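Local coordinates for response regulator (Caulobacter vibrioides, PDB 3N0R), which is a stress response regulator that pairs a sigma-factor-like region with a receiver domain and probably controls transcription by an anti-anti-sigma mechanism, at residues Gly43-Ala46 and Thr47-Tyr51. The protein carries 1 engineered substitution. Numbering follows the deposited sequence.
Sequences GDQA and TGDHY
One carboxylate oxygen of D44 takes two bonds from T47: T47 N lies 2.9 Å from D44 OD2, and T47 OG1 donates to the same D44 OD2 at 2.8 Å. Both donors come to its anti side but from opposite faces of the carboxylate plane, which should limit rotation of the group. With chi1 of T47 at -58°, OG1 sits beside its own backbone N, and the two can share this acceptor. From the next residue, the amide of Q45 reaches one turn along the helix to D49, Q45 NE2 donating to D49 OD2 at 2.9 Å nearly along the C-O axis, with amide and carboxylate planes 83° apart. The N-H...O angle of 135° marks a bent bond, with D49 OD2 tilted out of the Q45 amide plane. Both groups have further partners: Q45 bonds through OE1 to E253 N and through NE2 to R251 O, and D49 OD1 forms a salt bridge with R39 of helix 31-42. The backbone adds helical i to i+4 bonds, G48 N to D44 O (3.1 Å) among them. The T47 methyl CG2 lies over one face of the Y51 ring, offset toward its rim, 3.4 Å above the plane. This is an Asp N-cap starting helix 45-60 in the Sigma2 region, while the neighbouring Q45 amide ties that helix start to the receiver domain.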
ATOM      1  N   GLY A  43       6.440  -3.714  -1.914  1.00 15.12           N
ATOM      2  CA  GLY A  43       7.016  -2.692  -2.768  1.00 15.73           C
ATOM      3  C   GLY A  43       7.042  -3.050  -4.240  1.00 15.61           C
ATOM      4  O   GLY A  43       7.701  -2.386  -5.016  1.00 17.42           O
ATOM      5  N   ASP A  44       6.295  -4.073  -4.638  1.00 16.08           N
ATOM      6  CA  ASP A  44       6.326  -4.533  -6.022  1.00 17.31           C
ATOM      7  C   ASP A  44       4.964  -5.032  -6.453  1.00 16.36           C
ATOM      8  O   ASP A  44       4.369  -5.869  -5.779  1.00 16.11           O
ATOM      9  CB  ASP A  44       7.365  -5.641  -6.204  1.00 19.67           C
ATOM     10  CG  ASP A  44       7.485  -6.091  -7.649  1.00 21.37           C
ATOM     11  OD1 ASP A  44       7.956  -5.295  -8.489  1.00 23.98           O
ATOM     12  OD2 ASP A  44       7.106  -7.238  -7.957  1.00 22.37           O
ATOM     13  N   GLN A  45       4.459  -4.507  -7.562  1.00 16.47           N
ATOM     14  CA  GLN A  45       3.125  -4.890  -8.003  1.00 16.84           C
ATOM     15  C   GLN A  45       3.016  -6.383  -8.297  1.00 15.93           C
ATOM     16  O   GLN A  45       2.111  -7.053  -7.795  1.00 16.46           O
ATOM     17  CB  GLN A  45       2.680  -4.095  -9.236  1.00 17.84           C
ATOM     18  CG  GLN A  45       1.213  -4.365  -9.567  1.00 18.68           C
ATOM     19  CD  GLN A  45       0.912  -4.500 -11.047  1.00 19.34           C
ATOM     20  OE1 GLN A  45       1.654  -4.011 -11.908  1.00 20.90           O
ATOM     21  NE2 GLN A  45      -0.211  -5.144 -11.353  1.00 20.05           N
ATOM     22  N   ALA A  46       3.927  -6.909  -9.119  1.00 16.49           N
ATOM     23  CA  ALA A  46       3.846  -8.313  -9.523  1.00 17.14           C
ATOM     24  C   ALA A  46       3.927  -9.251  -8.318  1.00 15.78           C
ATOM     25  O   ALA A  46       3.179 -10.229  -8.228  1.00 16.56           O
ATOM     26  CB  ALA A  46       4.927  -8.651 -10.531  1.00 18.90           C
ATOM     27  N   THR A  47       4.823  -8.944  -7.381  1.00 15.81           N
ATOM     28  CA  THR A  47       5.007  -9.783  -6.197  1.00 16.03           C
ATOM     29  C   THR A  47       3.751  -9.788  -5.333  1.00 14.44           C
ATOM     30  O   THR A  47       3.257 -10.845  -4.950  1.00 14.82           O
ATOM     31  CB  THR A  47       6.208  -9.313  -5.359  1.00 17.44           C
ATOM     32  OG1 THR A  47       7.385  -9.347  -6.172  1.00 19.58           O
ATOM     33  CG2 THR A  47       6.401 -10.211  -4.148  1.00 18.00           C
ATOM     34  N   GLY A  48       3.223  -8.604  -5.036  1.00 14.57           N
ATOM     35  CA  GLY A  48       2.040  -8.528  -4.205  1.00 15.59           C
ATOM     36  C   GLY A  48       0.880  -9.280  -4.829  1.00 13.96           C
ATOM     37  O   GLY A  48       0.181 -10.048  -4.170  1.00 14.73           O
ATOM     38  N   ASP A  49       0.674  -9.066  -6.122  1.00 14.33           N
ATOM     39  CA  ASP A  49      -0.415  -9.741  -6.828  1.00 14.34           C
ATOM     40  C   ASP A  49      -0.241 -11.256  -6.784  1.00 13.62           C
ATOM     41  O   ASP A  49      -1.198 -12.011  -6.584  1.00 14.43           O
ATOM     42  CB  ASP A  49      -0.468  -9.297  -8.286  1.00 15.61           C
ATOM     43  CG  ASP A  49      -0.992  -7.883  -8.460  1.00 17.43           C
ATOM     44  OD1 ASP A  49      -1.565  -7.322  -7.503  1.00 17.17           O
ATOM     45  OD2 ASP A  49      -0.847  -7.336  -9.578  1.00 19.82           O
ATOM     46  N   HIS A  50       0.988 -11.708  -6.998  1.00 13.49           N
ATOM     47  CA  HIS A  50       1.267 -13.129  -7.033  1.00 14.17           C
ATOM     48  C   HIS A  50       0.955 -13.764  -5.678  1.00 14.25           C
ATOM     49  O   HIS A  50       0.352 -14.838  -5.602  1.00 14.32           O
ATOM     50  CB  HIS A  50       2.724 -13.354  -7.403  1.00 15.54           C
ATOM     51  CG  HIS A  50       3.075 -14.792  -7.609  1.00 17.55           C
ATOM     52  ND1 HIS A  50       4.327 -15.288  -7.335  1.00 19.97           N
ATOM     53  CD2 HIS A  50       2.352 -15.834  -8.086  1.00 19.06           C
ATOM     54  CE1 HIS A  50       4.363 -16.579  -7.625  1.00 20.36           C
ATOM     55  NE2 HIS A  50       3.179 -16.932  -8.093  1.00 18.99           N
ATOM     56  N   TYR A  51       1.370 -13.100  -4.600  1.00 13.47           N
ATOM     57  CA  TYR A  51       1.162 -13.674  -3.277  1.00 13.39           C
ATOM     58  C   TYR A  51      -0.339 -13.809  -2.994  1.00 13.24           C
ATOM     59  O   TYR A  51      -0.786 -14.802  -2.401  1.00 13.70           O
ATOM     60  CB  TYR A  51       1.847 -12.827  -2.198  1.00 14.13           C
ATOM     61  CG  TYR A  51       3.364 -12.871  -2.192  1.00 15.11           C
ATOM     62  CD1 TYR A  51       4.085 -13.621  -3.121  1.00 15.65           C
ATOM     63  CD2 TYR A  51       4.076 -12.160  -1.235  1.00 16.82           C
ATOM     64  CE1 TYR A  51       5.470 -13.652  -3.091  1.00 17.51           C
ATOM     65  CE2 TYR A  51       5.453 -12.183  -1.206  1.00 17.89           C
ATOM     66  CZ  TYR A  51       6.145 -12.935  -2.133  1.00 18.83           C
ATOM     67  OH  TYR A  51       7.524 -12.955  -2.110  1.00 22.11           O
TER